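Local coordinates for protein lytic polysaccharide monooxygenase (PDB 6NDQ) that probably cleaves cellulose or related polysaccharide chains by oxidation at a copper site, as other lytic polysaccharide monooxygenases of its family do, at residues V117-F122 against W131-L136; G87-T92 against C180-F185; K101-A106 against P145-E150; Q39-A44 against S77-S82. One frame throughout, in Å; residues are numbered along the deposited sequence.

Contact 1. Residues V117-F122 against W131-L136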
# COMPACT_ATOMS: atom_id res chain seq x y z
N VAL A 117 -8.38 6.36 2.54
CA VAL A 117 -9.10 5.12 2.29
C VAL A 117 -10.09 5.34 1.14
O VAL A 117 -10.62 6.44 0.97
CB VAL A 117 -9.83 4.63 3.55
CG1 VAL A 117 -11.04 5.51 3.87
CG2 VAL A 117 -10.27 3.17 3.35
N THR A 118 -10.31 4.28 0.34
CA THR A 118 -11.31 4.35 -0.73
C THR A 118 -12.70 4.60 -0.16
O THR A 118 -13.11 4.01 0.85
CB THR A 118 -11.31 3.06 -1.60
OG1 THR A 118 -11.58 1.88 -0.81
CG2 THR A 118 -10.00 2.88 -2.34
N ARG A 119 -13.46 5.49 -0.81
CA ARG A 119 -14.78 5.82 -0.30
C ARG A 119 -15.73 4.63 -0.44
O ARG A 119 -15.58 3.80 -1.35
CB ARG A 119 -15.36 7.03 -1.03
CG ARG A 119 -15.47 6.90 -2.54
CD ARG A 119 -15.85 8.25 -3.17
NE ARG A 119 -15.91 8.19 -4.63
CZ ARG A 119 -16.03 9.26 -5.42
NH1 ARG A 119 -16.11 10.48 -4.90
NH2 ARG A 119 -16.08 9.11 -6.74
N GLN A 120 -16.70 4.54 0.48
CA GLN A 120 -17.76 3.56 0.34
C GLN A 120 -18.44 3.74 -1.02
O GLN A 120 -18.67 4.87 -1.47
CB GLN A 120 -18.77 3.70 1.50
CG GLN A 120 -19.64 2.47 1.75
CD GLN A 120 -18.87 1.29 2.33
OE1 GLN A 120 -17.83 1.47 2.98
NE2 GLN A 120 -19.36 0.08 2.09
N GLY A 121 -18.70 2.62 -1.70
CA GLY A 121 -19.16 2.62 -3.07
C GLY A 121 -18.11 2.24 -4.09
O GLY A 121 -18.47 1.89 -5.22
N PHE A 122 -16.83 2.32 -3.73
CA PHE A 122 -15.75 1.94 -4.63
C PHE A 122 -15.44 0.45 -4.46
O PHE A 122 -15.29 -0.04 -3.32
CB PHE A 122 -14.51 2.80 -4.36
CG PHE A 122 -13.30 2.43 -5.19
CD1 PHE A 122 -12.32 1.60 -4.68
CD2 PHE A 122 -13.15 2.94 -6.48
CE1 PHE A 122 -11.20 1.27 -5.44
CE2 PHE A 122 -12.05 2.60 -7.23
CZ PHE A 122 -11.07 1.76 -6.71
N TRP A 131 -7.52 9.07 -7.60
CA TRP A 131 -7.49 9.97 -6.45
C TRP A 131 -8.89 10.38 -5.99
O TRP A 131 -9.14 10.49 -4.79
CB TRP A 131 -6.65 11.20 -6.78
CG TRP A 131 -5.16 10.93 -6.76
CD1 TRP A 131 -4.38 10.61 -7.83
CD2 TRP A 131 -4.30 10.94 -5.62
NE1 TRP A 131 -3.08 10.42 -7.43
CE2 TRP A 131 -3.00 10.63 -6.08
CE3 TRP A 131 -4.49 11.18 -4.25
CZ2 TRP A 131 -1.90 10.56 -5.22
CZ3 TRP A 131 -3.39 11.11 -3.40
CH2 TRP A 131 -2.12 10.80 -3.89
N SER A 132 -9.82 10.62 -6.93
CA SER A 132 -11.19 10.98 -6.53
C SER A 132 -11.91 9.86 -5.78
O SER A 132 -12.97 10.12 -5.19
CB SER A 132 -12.01 11.38 -7.77
OG SER A 132 -12.27 10.27 -8.61
N ASP A 133 -11.38 8.65 -5.78
CA ASP A 133 -11.98 7.57 -5.00
C ASP A 133 -11.51 7.56 -3.55
O ASP A 133 -12.07 6.82 -2.74
CB ASP A 133 -11.67 6.22 -5.64
CG ASP A 133 -12.10 6.14 -7.09
OD1 ASP A 133 -13.27 6.46 -7.39
OD2 ASP A 133 -11.26 5.77 -7.95
N LEU A 134 -10.50 8.35 -3.22
CA LEU A 134 -9.90 8.36 -1.89
C LEU A 134 -10.45 9.48 -1.02
O LEU A 134 -10.87 10.54 -1.52
CB LEU A 134 -8.38 8.51 -2.00
CG LEU A 134 -7.63 7.39 -2.71
CD1 LEU A 134 -6.17 7.73 -2.80
CD2 LEU A 134 -7.80 6.11 -1.94
N GLN A 135 -10.43 9.24 0.29
CA GLN A 135 -10.79 10.18 1.34
C GLN A 135 -9.67 10.14 2.36
O GLN A 135 -9.28 9.06 2.81
CB GLN A 135 -12.12 9.80 2.02
CG GLN A 135 -13.33 9.90 1.10
CD GLN A 135 -14.63 9.45 1.76
OE1 GLN A 135 -14.74 8.32 2.27
NE2 GLN A 135 -15.63 10.33 1.75
N LEU A 136 -9.14 11.31 2.73
CA LEU A 136 -8.07 11.37 3.72
C LEU A 136 -8.65 11.08 5.10
O LEU A 136 -9.59 11.75 5.53
CB LEU A 136 -7.40 12.74 3.70
CG LEU A 136 -6.31 13.09 4.73
CD1 LEU A 136 -4.98 12.49 4.38
CD2 LEU A 136 -6.16 14.62 4.94
O HOH W 1 -17.05 6.85 2.19

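Contact 2. Residues G87-T92 against C180-F185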
# COMPACT_ATOMS: atom_id res chain seq x y z
N GLY A 87 -8.57 -6.40 -9.38
CA GLY A 87 -9.02 -7.76 -9.16
C GLY A 87 -9.12 -8.07 -7.67
O GLY A 87 -9.06 -7.17 -6.83
N ALA A 88 -9.26 -9.37 -7.36
CA ALA A 88 -9.58 -9.78 -6.00
C ALA A 88 -8.31 -9.93 -5.15
O ALA A 88 -7.92 -11.00 -4.71
CB ALA A 88 -10.40 -11.07 -6.03
N TRP A 89 -7.63 -8.80 -4.92
CA TRP A 89 -6.48 -8.78 -4.01
C TRP A 89 -6.84 -9.29 -2.62
O TRP A 89 -7.91 -8.99 -2.08
CB TRP A 89 -5.94 -7.36 -3.88
CG TRP A 89 -5.30 -6.83 -5.12
CD1 TRP A 89 -5.91 -6.11 -6.10
CD2 TRP A 89 -3.93 -6.98 -5.51
NE1 TRP A 89 -5.00 -5.80 -7.09
CE2 TRP A 89 -3.77 -6.30 -6.75
CE3 TRP A 89 -2.82 -7.60 -4.94
CZ2 TRP A 89 -2.56 -6.26 -7.43
CZ3 TRP A 89 -1.60 -7.53 -5.61
CH2 TRP A 89 -1.49 -6.88 -6.85
N LYS A 90 -5.93 -10.06 -2.00
CA LYS A 90 -6.19 -10.57 -0.66
C LYS A 90 -6.22 -9.43 0.35
O LYS A 90 -5.37 -8.54 0.32
CB LYS A 90 -5.13 -11.61 -0.24
CG LYS A 90 -4.96 -12.77 -1.20
CD LYS A 90 -6.25 -13.58 -1.32
CE LYS A 90 -6.11 -14.67 -2.38
NZ LYS A 90 -7.30 -15.59 -2.37
N THR A 91 -7.22 -9.46 1.22
CA THR A 91 -7.48 -8.40 2.19
C THR A 91 -7.01 -8.78 3.59
O THR A 91 -6.79 -9.96 3.90
CB THR A 91 -8.97 -8.05 2.25
OG1 THR A 91 -9.70 -9.22 2.66
CG2 THR A 91 -9.46 -7.58 0.88
N THR A 92 -6.84 -7.75 4.42
CA THR A 92 -6.68 -7.87 5.86
C THR A 92 -7.94 -7.33 6.51
O THR A 92 -8.38 -6.22 6.18
CB THR A 92 -5.47 -7.09 6.38
OG1 THR A 92 -4.27 -7.64 5.84
CG2 THR A 92 -5.39 -7.16 7.90
N CYS A 180 -0.23 0.79 -1.12
CA CYS A 180 -1.61 0.33 -1.16
C CYS A 180 -1.74 -0.92 -0.30
O CYS A 180 -0.93 -1.85 -0.43
CB CYS A 180 -2.05 -0.02 -2.58
SG CYS A 180 -2.23 1.42 -3.65
N SER A 181 -2.78 -0.94 0.54
CA SER A 181 -3.13 -2.09 1.35
C SER A 181 -4.60 -2.41 1.14
O SER A 181 -5.45 -1.54 1.35
CB SER A 181 -2.88 -1.79 2.84
OG SER A 181 -1.51 -1.87 3.16
N ASP A 182 -4.90 -3.65 0.75
CA ASP A 182 -6.28 -4.09 0.63
C ASP A 182 -6.81 -4.50 2.00
O ASP A 182 -6.10 -5.14 2.77
CB ASP A 182 -6.39 -5.26 -0.33
CG ASP A 182 -5.96 -4.87 -1.71
OD1 ASP A 182 -6.76 -4.24 -2.41
OD2 ASP A 182 -4.81 -5.18 -2.06
N VAL A 183 -8.02 -4.06 2.32
CA VAL A 183 -8.58 -4.25 3.64
C VAL A 183 -10.03 -4.63 3.47
O VAL A 183 -10.63 -4.42 2.41
CB VAL A 183 -8.46 -3.01 4.56
CG1 VAL A 183 -6.99 -2.65 4.80
CG2 VAL A 183 -9.22 -1.83 3.98
N ASN A 184 -10.59 -5.19 4.53
CA ASN A 184 -11.99 -5.56 4.63
C ASN A 184 -12.47 -5.07 5.99
O ASN A 184 -12.02 -5.57 7.02
CB ASN A 184 -12.15 -7.07 4.47
CG ASN A 184 -13.59 -7.54 4.59
OD1 ASN A 184 -14.50 -6.96 3.99
ND2 ASN A 184 -13.80 -8.59 5.36
N PHE A 185 -13.32 -4.05 5.99
CA PHE A 185 -13.88 -3.52 7.23
C PHE A 185 -14.97 -4.45 7.76
O PHE A 185 -15.96 -4.70 7.07
CB PHE A 185 -14.44 -2.12 7.01
CG PHE A 185 -13.38 -1.06 6.89
CD1 PHE A 185 -12.84 -0.48 8.02
CD2 PHE A 185 -12.97 -0.63 5.65
CE1 PHE A 185 -11.87 0.53 7.91
CE2 PHE A 185 -12.00 0.36 5.53
CZ PHE A 185 -11.45 0.92 6.66
O HOH W 2 -3.54 -7.38 -1.09
O HOH W 3 -3.49 -5.77 3.74

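Contact 3. Residues K101-A106 against P145-E150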
# COMPACT_ATOMS: atom_id res chain seq x y z
N LYS A 101 0.82 0.17 10.49
CA LYS A 101 2.12 -0.14 11.07
C LYS A 101 3.12 -0.23 9.93
O LYS A 101 2.94 -1.05 9.01
CB LYS A 101 2.07 -1.45 11.85
CG LYS A 101 3.31 -1.73 12.67
CD LYS A 101 3.12 -3.04 13.44
CE LYS A 101 4.41 -3.80 13.52
NZ LYS A 101 4.92 -3.83 14.90
N LEU A 102 4.14 0.64 9.95
CA LEU A 102 5.21 0.57 8.97
C LEU A 102 6.44 -0.08 9.60
O LEU A 102 6.61 -0.09 10.83
CB LEU A 102 5.56 1.96 8.41
CG LEU A 102 4.43 2.55 7.55
CD1 LEU A 102 3.54 3.44 8.40
CD2 LEU A 102 4.91 3.29 6.27
N TYR A 103 7.25 -0.70 8.75
CA TYR A 103 8.57 -1.20 9.11
C TYR A 103 9.62 -0.47 8.28
O TYR A 103 9.51 -0.41 7.05
CB TYR A 103 8.67 -2.71 8.91
CG TYR A 103 10.04 -3.22 9.25
CD1 TYR A 103 10.49 -3.18 10.56
CD2 TYR A 103 10.88 -3.70 8.27
CE1 TYR A 103 11.75 -3.63 10.89
CE2 TYR A 103 12.15 -4.16 8.59
CZ TYR A 103 12.57 -4.12 9.90
OH TYR A 103 13.83 -4.57 10.24
N ASP A 104 10.63 0.09 8.95
CA ASP A 104 11.66 0.93 8.35
C ASP A 104 13.01 0.47 8.88
O ASP A 104 13.48 0.98 9.90
CB ASP A 104 11.41 2.38 8.67
CG ASP A 104 12.54 3.29 8.21
OD1 ASP A 104 13.41 2.84 7.43
OD2 ASP A 104 12.53 4.47 8.61
N GLN A 105 13.64 -0.48 8.18
CA GLN A 105 14.89 -1.05 8.67
C GLN A 105 15.89 0.04 9.04
O GLN A 105 16.47 0.02 10.13
CB GLN A 105 15.48 -2.00 7.64
CG GLN A 105 16.72 -2.73 8.12
CD GLN A 105 17.95 -1.84 8.15
OE1 GLN A 105 18.13 -0.99 7.27
NE2 GLN A 105 18.79 -2.01 9.17
N ALA A 106 16.11 1.00 8.13
CA ALA A 106 17.18 1.98 8.28
C ALA A 106 16.80 3.17 9.17
O ALA A 106 17.62 4.09 9.31
CB ALA A 106 17.60 2.50 6.90
N PRO A 145 13.13 9.12 13.90
CA PRO A 145 13.62 7.84 13.37
C PRO A 145 13.32 6.67 14.29
O PRO A 145 13.53 6.72 15.50
CB PRO A 145 15.13 8.08 13.26
CG PRO A 145 15.23 9.52 12.95
CD PRO A 145 14.11 10.20 13.70
N SER A 146 12.83 5.60 13.68
CA SER A 146 12.55 4.36 14.39
C SER A 146 12.53 3.24 13.36
O SER A 146 12.56 3.48 12.15
CB SER A 146 11.22 4.44 15.13
OG SER A 146 10.99 3.26 15.89
N GLN A 147 12.46 2.01 13.85
CA GLN A 147 12.28 0.88 12.95
C GLN A 147 10.82 0.52 12.71
O GLN A 147 10.53 -0.22 11.77
CB GLN A 147 13.02 -0.34 13.47
CG GLN A 147 14.52 -0.25 13.25
CD GLN A 147 15.16 -1.61 13.34
OE1 GLN A 147 15.39 -2.11 14.43
NE2 GLN A 147 15.43 -2.21 12.19
N ASN A 148 9.91 1.01 13.56
CA ASN A 148 8.48 0.83 13.36
C ASN A 148 7.78 2.15 13.64
O ASN A 148 8.09 2.83 14.63
CB ASN A 148 7.93 -0.28 14.25
CG ASN A 148 8.45 -1.64 13.86
OD1 ASN A 148 9.43 -2.11 14.43
ND2 ASN A 148 7.84 -2.25 12.85
N TYR A 149 6.88 2.52 12.74
CA TYR A 149 5.97 3.64 12.92
C TYR A 149 4.55 3.10 12.96
O TYR A 149 4.18 2.22 12.17
CB TYR A 149 6.10 4.66 11.78
CG TYR A 149 7.53 4.98 11.42
CD1 TYR A 149 8.37 5.61 12.33
CD2 TYR A 149 8.05 4.64 10.17
CE1 TYR A 149 9.67 5.89 12.01
CE2 TYR A 149 9.36 4.93 9.83
CZ TYR A 149 10.16 5.56 10.76
OH TYR A 149 11.47 5.85 10.46
N GLU A 150 3.74 3.65 13.86
CA GLU A 150 2.33 3.28 13.97
C GLU A 150 1.49 4.53 13.81
O GLU A 150 1.75 5.54 14.47
CB GLU A 150 2.03 2.61 15.32
CG GLU A 150 2.48 1.17 15.41
CD GLU A 150 2.21 0.58 16.78
OE1 GLU A 150 1.10 0.79 17.32
OE2 GLU A 150 3.12 -0.08 17.33
O HOH W 4 14.82 -5.29 12.73

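Contact 4. Residues Q39-A44 against S77-S82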
# COMPACT_ATOMS: atom_id res chain seq x y z
N GLN A 39 4.46 -12.89 -12.04
CA GLN A 39 4.70 -13.12 -13.47
C GLN A 39 5.32 -11.90 -14.12
O GLN A 39 6.30 -12.02 -14.86
CB GLN A 39 3.39 -13.45 -14.18
CG GLN A 39 2.92 -14.89 -13.97
CD GLN A 39 3.69 -15.88 -14.85
OE1 GLN A 39 3.71 -15.78 -16.07
NE2 GLN A 39 4.37 -16.82 -14.21
N ALA A 40 4.75 -10.72 -13.86
CA ALA A 40 5.17 -9.52 -14.59
C ALA A 40 6.55 -9.05 -14.14
O ALA A 40 7.38 -8.66 -14.97
CB ALA A 40 4.13 -8.41 -14.43
N ASP A 41 6.80 -9.05 -12.83
CA ASP A 41 8.10 -8.64 -12.31
C ASP A 41 8.29 -9.14 -10.89
O ASP A 41 7.82 -8.50 -9.94
CB ASP A 41 8.25 -7.11 -12.36
CG ASP A 41 9.72 -6.65 -12.26
OD1 ASP A 41 10.60 -7.48 -11.93
OD2 ASP A 41 9.98 -5.46 -12.52
N PRO A 42 8.99 -10.27 -10.71
CA PRO A 42 9.31 -10.74 -9.36
C PRO A 42 9.99 -9.67 -8.51
O PRO A 42 9.90 -9.71 -7.29
CB PRO A 42 10.26 -11.93 -9.60
CG PRO A 42 10.07 -12.31 -11.03
CD PRO A 42 9.73 -11.03 -11.74
N ASN A 43 10.67 -8.70 -9.14
CA ASN A 43 11.33 -7.67 -8.34
C ASN A 43 10.34 -6.73 -7.65
O ASN A 43 10.73 -6.06 -6.70
CB ASN A 43 12.28 -6.85 -9.20
CG ASN A 43 13.48 -7.64 -9.65
OD1 ASN A 43 13.98 -8.49 -8.92
ND2 ASN A 43 13.93 -7.38 -10.86
N ALA A 44 9.07 -6.70 -8.08
CA ALA A 44 8.06 -5.97 -7.31
C ALA A 44 7.97 -6.52 -5.91
O ALA A 44 7.63 -5.79 -4.97
CB ALA A 44 6.69 -6.04 -8.00
N SER A 77 10.89 2.64 -13.36
CA SER A 77 10.60 2.11 -14.70
C SER A 77 9.51 1.04 -14.67
O SER A 77 9.63 0.00 -15.32
CB SER A 77 11.86 1.58 -15.37
OG SER A 77 12.93 2.50 -15.26
N GLY A 78 8.46 1.29 -13.90
CA GLY A 78 7.34 0.35 -13.81
C GLY A 78 7.61 -0.97 -13.13
O GLY A 78 6.86 -1.93 -13.36
N ARG A 79 8.65 -1.06 -12.29
CA ARG A 79 8.92 -2.30 -11.57
C ARG A 79 7.68 -2.77 -10.82
O ARG A 79 7.42 -3.98 -10.73
CB ARG A 79 10.10 -2.10 -10.60
CG ARG A 79 10.40 -3.29 -9.70
CD ARG A 79 11.29 -2.88 -8.53
NE ARG A 79 12.66 -2.59 -8.96
CZ ARG A 79 13.55 -1.87 -8.27
NH1 ARG A 79 13.23 -1.32 -7.09
NH2 ARG A 79 14.76 -1.68 -8.77
N TYR A 80 6.89 -1.83 -10.30
CA TYR A 80 5.71 -2.17 -9.50
C TYR A 80 4.43 -1.97 -10.28
O TYR A 80 3.37 -1.84 -9.66
CB TYR A 80 5.69 -1.35 -8.20
CG TYR A 80 7.00 -1.38 -7.44
CD1 TYR A 80 7.31 -2.44 -6.59
CD2 TYR A 80 7.94 -0.36 -7.57
CE1 TYR A 80 8.51 -2.50 -5.91
CE2 TYR A 80 9.16 -0.40 -6.89
CZ TYR A 80 9.44 -1.47 -6.05
OH TYR A 80 10.64 -1.52 -5.37
N ASP A 81 4.50 -1.94 -11.62
CA ASP A 81 3.34 -1.69 -12.48
C ASP A 81 2.19 -2.60 -12.07
O ASP A 81 1.04 -2.15 -11.94
CB ASP A 81 3.68 -1.98 -13.95
CG ASP A 81 4.18 -0.77 -14.72
OD1 ASP A 81 3.89 0.38 -14.30
OD2 ASP A 81 4.84 -1.00 -15.76
N SER A 82 2.49 -3.88 -11.88
CA SER A 82 1.44 -4.87 -11.70
C SER A 82 0.70 -4.74 -10.38
O SER A 82 -0.34 -5.39 -10.22
CB SER A 82 1.99 -6.30 -11.85
OG SER A 82 3.13 -6.51 -11.03

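Contact 1. Residues V117-F122 against W131-L136
Ser132 meets Arg119 through its carbonyl oxygen. Ser132 O lies over the middle of one guanidinium face, 3.2 Å from Arg119 CZ. NH1 is near but badly angled, so this is not a hydrogen bond. Arg119 reaches there because CG sits between its own backbone N and carbonyl carbon (chi1 58°) and the chain then runs extended to NE.

Asp133 is engaged by backbone and side chain. Its O takes a 2.7 Å hydrogen bond from Arg119 N, nearly along the C=O axis. Its CB stands off-centre over the Phe122 ring in a CH-pi contact, 4.2 Å from the centroid. Asp133 OD2 comes to 3.3 Å from Phe122 CE2 and has its hydrogen bond outside, with Thr130 OG1. Asp133 OD1 and Arg119 NH2 form a long salt bridge of 3.9 Å, with the oxygen well out of the guanidinium plane. An alanine here is likely to leave Arg119 without this counter-charge and Thr130 without this partner.

Leu134 pairs with Thr118 as a non-hydrogen-bonded antiparallel pair. Their side chains diverge, but Leu134 CD2 still touches Thr118 CG2 at 3.9 Å. The Thr118 hydroxyl bonds Val163 instead.

Gln135 and Val117 form the hydrogen-bonded pair, with two backbone bonds. Gln135 OE1 packs 3.6 Å from Arg119 CB and accepts a hydrogen bond from a water, which in turn accepts from Gln120 N.

The contact closes the end of the hairpin of strands 110-118 and 134-139 beside the type II turn 119-122. Backbone bonds set its register, while the Arg119-Asp133 attraction probably acts through charge alone.

Contact 2. Residues G87-T92 against C180-F185
Thr92 is held to the strand 180-185 by two backbone hydrogen bonds. Asn184 N gives to Thr92 O at 2.9 Å, and Thr92 N gives to Asp182 O at 3.2 Å. They frame a parallel bridge between Thr92 and Val183, where strand 92-94 begins along strand 175-185. A water joins the same corner, 2.9 Å from Asp182 O, and also bonds Thr92 OG1. A second water lies within hydrogen-bonding reach of both Lys90 O and Asp182 OD2.

Asp182 carries the side-chain part. Its CG is anti to its carbonyl carbon (chi1 -62°), which sets the carboxylate beside Trp89. Asp182 OD2 lies 3.1 Å from Trp89 CB. The carboxylate and indole planes are only 10° apart, yet the oxygen approaches the ring obliquely. The charge is answered by Arg10, which forms a salt bridge with OD2. Arg10 also makes a cation-pi contact with Trp89, so one cation ties both residues together. Asp182 CB in turn touches Lys90 O at 3.5 Å.

Further out the packing is lighter. Thr91 CG2 rests 3.7 Å from Val183 O. Thr91 OG1 lies 3.7 Å from Asn184 CB. The Asn184 amide leads away and bonds Asp93.

The indole of Trp89 leaves the contact to touch Cys14 of helix 10-18 and Met33 and Gln36 of helix 32-40, while NE1 bonds Ser85 O. Cys180 starts the segment with its disulfide to Cys70. Strand 160-170 pairs with strand 175-185 as well, through Val164 and His162. The contact thus joins the helical region to the mixed sheet of the sandwich.

Contact 3. Residues K101-A106 against P145-E150
Leu102 and Tyr149 form a hydrogen-bonded pair where strands 97-104 and 148-154 run antiparallel, in the three-stranded sheet of the LPMO beta sandwich. Leu102 N gives to Tyr149 O at 2.7 Å. Further along, Asp104 N gives to Gln147 O.

The Tyr149 side chain can be followed outward. Its CB leaves on the same face of the sheet as that of Leu102. With CG anti to the carbonyl carbon (chi1 -45°), one ring edge turns along the neighbouring strand. Tyr149 CD2 meets Leu102 CB at 4.1 Å, an apolar contact at the ring edge. Next, Tyr149 CE2 packs 3.5 Å from Asp104 CB. At the tip, Tyr149 OH gives a short hydrogen bond of 2.5 Å to Asp104 OD2, on the anti lone pair of that oxygen. The carboxylate is turned 47° against the ring. Outside the pair, Gly109 N bonds the Tyr149 hydroxyl and His108 N bonds Asp104 OD2. This oxygen of a buried residue therefore has two donors, which would probably favour its ionised form. Leu102 and Asp104 also touch Trp168 of strand 160-170.

The other face carries Lys101, Tyr103, Asn148 and Glu150. Lys101 and Glu150 lie side by side with their CG atoms 4.1 Å apart. Gln147 gives a weak bond from NE2 to Gln105 O, and a water links its NE2 loosely to Tyr103 OH.

Asn148 ND2 meets the Tyr103 ring at its edge, 3.6 Å from Tyr103 CD1. Leu102 O accepts from Asn148 ND2 at 3.2 Å and from Tyr149 N, the two donors arriving from opposite faces of its plane.

Contact 4. Residues Q39-A44 against S77-S82
Ala44 and Tyr80 bring the two backbones nearest, with CA atoms 5.0 Å apart, where helix 43-46 meets the type I turn 78-81. Both belong to the helix-rich part of the chain that comes between strands 2-6 and 92-94 in sequence. Asp41 leads into the helix with a capping bond, its OD1 accepting from Asn43 N.

The aliphatic part of Arg79 lies between Asp41, Asn43 and the Tyr80 ring. Its CG is anti to the backbone N (chi1 175°), over the centre of one Tyr80 ring face. Arg79 CG also touches Asp41 OD2 at 3.6 Å, and Arg79 CD touches Asn43 O at 3.7 Å. A bend at chi3 (-71°) then turns the guanidinium so that NH1 gives a hydrogen bond to Tyr80 OH, lying in the guanidinium plane. The hydroxyl also bonds Asn47 O. With an alanine here, the Tyr80 ring face would probably lose its cover from CG, Asn43 O its contact with CD, and the hydroxyl this donor.

Ala40 CB and Ser82 CB meet at 4.0 Å at the far end. Ala44 CB rests 3.9 Å from Tyr80 CD1. Ala44 O, which also bonds Asn11 ND2, lies at the ring edge, in plane, 3.5 Å from Tyr80 CE1.

Overall arrangement
All four contacts are partly buried. Contact 2 is the more central, with its centre about 10 Å from the chain centre; contacts 1, 3 and 4 lie nearer the periphery, at 14 to 15 Å. Contacts 1 and 2 reach the same mixed sheet and touch through Val117 and Phe185. Contact 3 belongs to the three-stranded sheet, on the other side of the chain's centre from contact 1. Contacts 1 and 3 are antiparallel strand pairs, whereas contact 2 is a single parallel bridge. Contact 4 joins helical and turn elements through side-chain packing, and touches contact 2 where Trp89 meets Ser82. Charges are paired at the periphery in contact 1, but closer in with Arg10 in contact 2.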